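Local atomic coordinates of PilO protein (Pseudomonas aeruginosa, PDB entry 2RJZ), a protein that forms, as a heterodimer with PilN, the foundation of the inner-membrane complex essential for assembling functional type IV pili. Residues A[59-64]-A[84-89]; A[77-82]-A[130-135]. One frame throughout, in Å; residues are numbered along the deposited sequence.

The chain begins with helices that lead into strand 61-72, an outer strand of a four-stranded antiparallel sheet in this periplasmic part of PilO. That strand turns back into strand 76-87, and interaction 1 closes this hairpin at its open end, where residues 59-64 meet residues 84-89 across 19 intervening residues. Interaction 2 uses the beginning of the same strand 76-87: residues 77-82 pair with residues 130-135 of the last strand, closing a loop of 47 residues that holds helix 89-100 and strand 106-115. Along the sequence the two contacts cross, and their centres lie about 21 Å apart. Strand 76-87 thus joins the hairpin to the C-terminal strand.

Interaction 1: A[59-64]-A[84-89]; sequences GLEFEE and SVVGGY
Five backbone hydrogen bonds join residues 61-64 to 84-86 in an antiparallel beta hairpin interrupted by a classic beta bulge. Glu61 and Val86 form a hydrogen-bonded pair, with Glu61 N 2.9 Å from Val86 O. At the bulge Glu63 and Glu64 both face Ser84: Ser84 O accepts from Glu63 N at 2.9 Å and more weakly from Glu64 N, while Ser84 N gives a nearly straight bond (175°) to Glu64 O. Ser84 is small and polar, suited to this partly exposed site, where a water links its OG to Glu64 OE1.

The extra residue turns Glu63 toward Val86, whose CG2 meets the carboxylate carbon CD of Glu63 at 3.3 Å; the carboxylate itself is in a salt bridge with Arg125 of strand 124-135. On the face bearing Phe62 and Val85, the apolar residues suit packing. Leu60 CD1 touches Val85 CG2 at 4.0 Å, and both side chains reach Leu92 of helix 89-100. Gly87 leaves space for Leu60 CD2, which lies 3.8 Å from its CA. With Val85 CG1 anti to its carbonyl carbon (chi1 -66°), this methyl makes a CH-pi contact over one face of the Phe62 ring, 3.8 Å from the centroid.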
loop_
_atom_site.group_PDB
_atom_site.type_symbol
_atom_site.label_atom_id
_atom_site.label_comp_id
_atom_site.label_asym_id
_atom_site.label_seq_id
_atom_site.Cartn_x
_atom_site.Cartn_y
_atom_site.Cartn_z
ATOM N N GLY A 59 -9.289 14.435 -13.548
ATOM C CA GLY A 59 -9.963 14.259 -14.844
ATOM C C GLY A 59 -10.511 12.852 -15.021
ATOM O O GLY A 59 -10.594 12.324 -16.129
ATOM N N LEU A 60 -10.877 12.224 -13.914
ATOM C CA LEU A 60 -11.421 10.886 -13.966
ATOM C C LEU A 60 -12.925 10.959 -13.750
ATOM O O LEU A 60 -13.412 11.870 -13.058
ATOM C CB LEU A 60 -10.787 10.036 -12.857
ATOM C CG LEU A 60 -9.276 9.824 -12.840
ATOM C CD1 LEU A 60 -8.952 8.888 -11.719
ATOM C CD2 LEU A 60 -8.788 9.259 -14.148
ATOM N N GLU A 61 -13.665 10.012 -14.324
ATOM C CA GLU A 61 -15.047 9.779 -13.864
ATOM C C GLU A 61 -15.200 8.573 -12.942
ATOM O O GLU A 61 -14.621 7.525 -13.180
ATOM C CB GLU A 61 -16.044 9.677 -15.027
ATOM C CG GLU A 61 -15.582 8.849 -16.195
ATOM C CD GLU A 61 -16.688 8.643 -17.231
ATOM O OE1 GLU A 61 -17.675 7.891 -16.935
ATOM O OE2 GLU A 61 -16.554 9.236 -18.334
ATOM N N PHE A 62 -16.021 8.727 -11.915
ATOM C CA PHE A 62 -16.323 7.635 -10.998
ATOM C C PHE A 62 -17.470 6.784 -11.494
ATOM O O PHE A 62 -18.510 7.303 -11.885
ATOM C CB PHE A 62 -16.646 8.176 -9.600
ATOM C CG PHE A 62 -15.437 8.532 -8.832
ATOM C CD1 PHE A 62 -14.917 7.648 -7.885
ATOM C CD2 PHE A 62 -14.755 9.704 -9.114
ATOM C CE1 PHE A 62 -13.756 7.955 -7.203
ATOM C CE2 PHE A 62 -13.587 10.029 -8.437
ATOM C CZ PHE A 62 -13.084 9.161 -7.484
ATOM N N GLU A 63 -17.300 5.477 -11.444
ATOM C CA GLU A 63 -18.395 4.589 -11.779
ATOM C C GLU A 63 -19.046 3.991 -10.549
ATOM O O GLU A 63 -20.260 3.817 -10.514
ATOM C CB GLU A 63 -17.927 3.497 -12.714
ATOM C CG GLU A 63 -17.492 4.042 -14.064
ATOM C CD GLU A 63 -17.065 2.927 -14.998
ATOM O OE1 GLU A 63 -16.242 2.090 -14.567
ATOM O OE2 GLU A 63 -17.565 2.887 -16.145
ATOM N N GLU A 64 -18.232 3.682 -9.551
ATOM C CA GLU A 64 -18.691 2.917 -8.389
ATOM C C GLU A 64 -17.745 3.028 -7.194
ATOM O O GLU A 64 -16.510 3.076 -7.329
ATOM C CB GLU A 64 -18.935 1.449 -8.776
ATOM C CG GLU A 64 -19.192 0.519 -7.618
ATOM C CD GLU A 64 -19.267 -0.937 -8.073
ATOM O OE1 GLU A 64 -18.273 -1.702 -7.884
ATOM O OE2 GLU A 64 -20.318 -1.316 -8.655
ATOM N N SER A 84 -13.966 2.049 -8.536
ATOM C CA SER A 84 -13.908 1.971 -9.994
ATOM C C SER A 84 -13.967 3.345 -10.640
ATOM O O SER A 84 -14.941 4.093 -10.463
ATOM C CB SER A 84 -15.070 1.137 -10.553
ATOM O OG SER A 84 -14.981 -0.207 -10.119
ATOM N N VAL A 85 -12.942 3.659 -11.412
ATOM C CA VAL A 85 -12.842 4.928 -12.114
ATOM C C VAL A 85 -12.481 4.668 -13.585
ATOM O O VAL A 85 -12.067 3.562 -13.941
ATOM C CB VAL A 85 -11.791 5.860 -11.459
ATOM C CG1 VAL A 85 -12.250 6.254 -10.095
ATOM C CG2 VAL A 85 -10.433 5.180 -11.354
ATOM N N VAL A 86 -12.662 5.683 -14.418
ATOM C CA VAL A 86 -12.388 5.618 -15.858
ATOM C C VAL A 86 -11.660 6.931 -16.212
ATOM O O VAL A 86 -12.045 8.000 -15.724
ATOM C CB VAL A 86 -13.700 5.456 -16.701
ATOM C CG1 VAL A 86 -13.431 5.614 -18.215
ATOM C CG2 VAL A 86 -14.340 4.088 -16.455
ATOM N N GLY A 87 -10.575 6.822 -16.977
ATOM C CA GLY A 87 -9.907 7.980 -17.559
ATOM C C GLY A 87 -8.609 7.596 -18.257
ATOM O O GLY A 87 -8.383 6.421 -18.562
ATOM N N GLY A 88 -7.747 8.583 -18.500
ATOM C CA GLY A 88 -6.477 8.353 -19.220
ATOM C C GLY A 88 -5.368 7.808 -18.342
ATOM O O GLY A 88 -5.430 7.893 -17.115
ATOM N N TYR A 89 -4.327 7.275 -18.972
ATOM C CA TYR A 89 -3.300 6.547 -18.230
ATOM C C TYR A 89 -2.491 7.373 -17.210
ATOM O O TYR A 89 -2.188 6.891 -16.107
ATOM C CB TYR A 89 -2.423 5.698 -19.174
ATOM C CG TYR A 89 -1.635 6.459 -20.205
ATOM C CD1 TYR A 89 -0.407 7.040 -19.874
ATOM C CD2 TYR A 89 -2.089 6.568 -21.524
ATOM C CE1 TYR A 89 0.362 7.751 -20.822
ATOM C CE2 TYR A 89 -1.322 7.291 -22.503
ATOM C CZ TYR A 89 -0.100 7.869 -22.124
ATOM O OH TYR A 89 0.678 8.559 -23.031
HETATM O O HOH W 1 -15.900 -0.802 -7.379
#

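Interaction 2: A[77-82]-A[130-135]; sequences IELPIQ and AKTYRY. With SO4 (sulfate ion), chain C.
Ile77, Leu79 and Ile81 pair with Arg134, Thr132 and Ala130 through the backbone, giving six hydrogen bonds between central strand 76-87 and the last strand of the sheet. The register is regular: Leu79 N lies 2.6 Å from Thr132 O, and the bond from Ile81 N to Ala130 O is almost straight at 177°. Pro80 lacks an N-H but fits a non-hydrogen-bonded position opposite Lys131, where its nitrogen is not required to donate across this strand pair.

Charged contacts lie on the face carrying Glu78, Lys131 and Tyr133. Beyond CG the Lys131 chain is fully extended, bringing NZ to 3.2 Å from Glu78 OE2 in a salt bridge, the ammonium coming from above the carboxylate plane. A sulfate, probably from the crystallisation liquor, is modelled too close to NZ for its bond to be taken at face value. Glu78 CB also rests 3.7 Å from Tyr133 CD1; this tyrosine meets Phe31 edge-to-face, and its hydroxyl bonds to Thr107 OG1.

Aliphatic packing dominates the other face, with Arg134 and Thr132 adding polar ends. Ile77 CD1 sits over one face of the Arg134 guanidinium, 3.6 Å from CZ, and Leu79 CD1 approaches the guanidinium edge. Arg134 NE forms a salt bridge with Glu70. Leu79 CB meets Thr132 CG2 at 3.9 Å; Leu79 packs on Val44 of helix 43-57, and Thr132 on Val44 and Leu47, while Thr132 OG1 bonds to Ile105 O.

The chemistry thus differs between faces: aliphatic groups suit the side packed on helix 43-57, whereas on the other Glu78 would probably stabilise the positive charge of Lys131.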
loop_
_atom_site.group_PDB
_atom_site.type_symbol
_atom_site.label_atom_id
_atom_site.label_comp_id
_atom_site.label_asym_id
_atom_site.label_seq_id
_atom_site.Cartn_x
_atom_site.Cartn_y
_atom_site.Cartn_z
ATOM N N ILE A 77 -10.157 -2.107 13.323
ATOM C CA ILE A 77 -11.038 -2.707 12.343
ATOM C C ILE A 77 -10.717 -2.077 10.983
ATOM O O ILE A 77 -10.578 -0.852 10.880
ATOM C CB ILE A 77 -12.526 -2.460 12.746
ATOM C CG1 ILE A 77 -12.780 -3.002 14.159
ATOM C CG2 ILE A 77 -13.514 -3.080 11.713
ATOM C CD1 ILE A 77 -14.026 -2.427 14.835
ATOM N N GLU A 78 -10.558 -2.904 9.962
ATOM C CA GLU A 78 -10.304 -2.389 8.633
ATOM C C GLU A 78 -11.595 -2.320 7.834
ATOM O O GLU A 78 -12.502 -3.146 7.996
ATOM C CB GLU A 78 -9.189 -3.149 7.895
ATOM C CG GLU A 78 -9.593 -4.488 7.358
ATOM C CD GLU A 78 -8.463 -5.260 6.676
ATOM O OE1 GLU A 78 -7.332 -5.348 7.242
ATOM O OE2 GLU A 78 -8.748 -5.805 5.572
ATOM N N LEU A 79 -11.670 -1.286 6.998
ATOM C CA LEU A 79 -12.846 -1.036 6.199
ATOM C C LEU A 79 -12.382 -0.943 4.745
ATOM O O LEU A 79 -11.835 0.073 4.356
ATOM C CB LEU A 79 -13.534 0.259 6.680
ATOM C CG LEU A 79 -13.990 0.418 8.169
ATOM C CD1 LEU A 79 -12.895 0.745 9.235
ATOM C CD2 LEU A 79 -15.087 1.484 8.284
ATOM N N PRO A 80 -12.561 -2.026 3.961
ATOM C CA PRO A 80 -12.144 -2.074 2.549
ATOM C C PRO A 80 -13.135 -1.366 1.636
ATOM O O PRO A 80 -14.343 -1.607 1.716
ATOM C CB PRO A 80 -12.105 -3.585 2.218
ATOM C CG PRO A 80 -12.446 -4.316 3.527
ATOM C CD PRO A 80 -13.154 -3.311 4.396
ATOM N N ILE A 81 -12.609 -0.492 0.783
ATOM C CA ILE A 81 -13.394 0.273 -0.160
ATOM C C ILE A 81 -12.824 0.023 -1.556
ATOM O O ILE A 81 -11.671 0.393 -1.852
ATOM C CB ILE A 81 -13.270 1.773 0.140
ATOM C CG1 ILE A 81 -13.679 2.082 1.586
ATOM C CG2 ILE A 81 -14.051 2.611 -0.877
ATOM C CD1 ILE A 81 -13.043 3.352 2.134
ATOM N N GLN A 82 -13.635 -0.584 -2.415
ATOM C CA GLN A 82 -13.273 -0.788 -3.805
ATOM C C GLN A 82 -13.765 0.338 -4.717
ATOM O O GLN A 82 -14.971 0.604 -4.792
ATOM C CB GLN A 82 -13.820 -2.127 -4.280
ATOM C CG GLN A 82 -13.395 -2.470 -5.683
ATOM C CD GLN A 82 -14.256 -3.562 -6.272
ATOM O OE1 GLN A 82 -14.435 -4.616 -5.656
ATOM N NE2 GLN A 82 -14.815 -3.314 -7.462
ATOM N N ALA A 130 -8.896 0.328 -1.638
ATOM C CA ALA A 130 -8.398 1.213 -0.613
ATOM C C ALA A 130 -8.871 0.632 0.715
ATOM O O ALA A 130 -9.808 -0.168 0.743
ATOM C CB ALA A 130 -8.940 2.637 -0.798
ATOM N N LYS A 131 -8.186 0.980 1.801
ATOM C CA LYS A 131 -8.649 0.597 3.125
ATOM C C LYS A 131 -8.490 1.735 4.063
ATOM O O LYS A 131 -7.531 2.503 4.006
ATOM C CB LYS A 131 -7.863 -0.580 3.712
ATOM C CG LYS A 131 -8.153 -1.902 3.098
ATOM C CD LYS A 131 -7.148 -2.901 3.607
ATOM C CE LYS A 131 -7.325 -4.209 2.869
ATOM N NZ LYS A 131 -6.454 -5.247 3.450
ATOM N N THR A 132 -9.454 1.829 4.959
ATOM C CA THR A 132 -9.282 2.690 6.080
ATOM C C THR A 132 -9.534 1.858 7.346
ATOM O O THR A 132 -9.923 0.682 7.270
ATOM C CB THR A 132 -10.146 3.965 5.964
ATOM O OG1 THR A 132 -9.640 4.946 6.895
ATOM C CG2 THR A 132 -11.642 3.654 6.214
ATOM N N TYR A 133 -9.317 2.480 8.495
ATOM C CA TYR A 133 -9.223 1.775 9.744
ATOM C C TYR A 133 -9.848 2.601 10.879
ATOM O O TYR A 133 -9.814 3.845 10.879
ATOM C CB TYR A 133 -7.746 1.466 10.075
ATOM C CG TYR A 133 -6.952 0.828 8.930
ATOM C CD1 TYR A 133 -6.727 -0.566 8.875
ATOM C CD2 TYR A 133 -6.438 1.625 7.901
ATOM C CE1 TYR A 133 -5.983 -1.126 7.812
ATOM C CE2 TYR A 133 -5.728 1.090 6.853
ATOM C CZ TYR A 133 -5.496 -0.274 6.805
ATOM O OH TYR A 133 -4.777 -0.735 5.722
ATOM N N ARG A 134 -10.394 1.894 11.862
ATOM C CA ARG A 134 -10.831 2.556 13.081
ATOM C C ARG A 134 -10.462 1.699 14.287
ATOM O O ARG A 134 -10.287 0.482 14.152
ATOM C CB ARG A 134 -12.328 2.837 13.015
ATOM C CG ARG A 134 -13.202 1.631 13.230
ATOM C CD ARG A 134 -14.629 1.937 12.772
ATOM N NE ARG A 134 -15.463 0.736 12.649
ATOM C CZ ARG A 134 -16.161 0.198 13.649
ATOM N NH1 ARG A 134 -16.101 0.737 14.874
ATOM N NH2 ARG A 134 -16.910 -0.883 13.428
ATOM N N TYR A 135 -10.333 2.331 15.449
ATOM C CA TYR A 135 -10.161 1.601 16.703
ATOM C C TYR A 135 -11.230 0.513 16.892
ATOM O O TYR A 135 -12.417 0.763 16.664
ATOM C CB TYR A 135 -10.223 2.574 17.869
ATOM C CG TYR A 135 -10.132 1.927 19.220
ATOM C CD1 TYR A 135 -9.001 1.190 19.576
ATOM C CD2 TYR A 135 -11.168 2.060 20.160
ATOM C CE1 TYR A 135 -8.889 0.600 20.808
ATOM C CE2 TYR A 135 -11.067 1.462 21.424
ATOM C CZ TYR A 135 -9.921 0.733 21.731
ATOM O OH TYR A 135 -9.769 0.124 22.957
HETATM S S SO4 C . -4.566 -6.859 1.244
HETATM O O1 SO4 C . -5.690 -6.358 0.433
HETATM O O2 SO4 C . -4.498 -6.231 2.567
HETATM O O3 SO4 C . -4.740 -8.299 1.471
HETATM O O4 SO4 C . -3.297 -6.570 0.552
#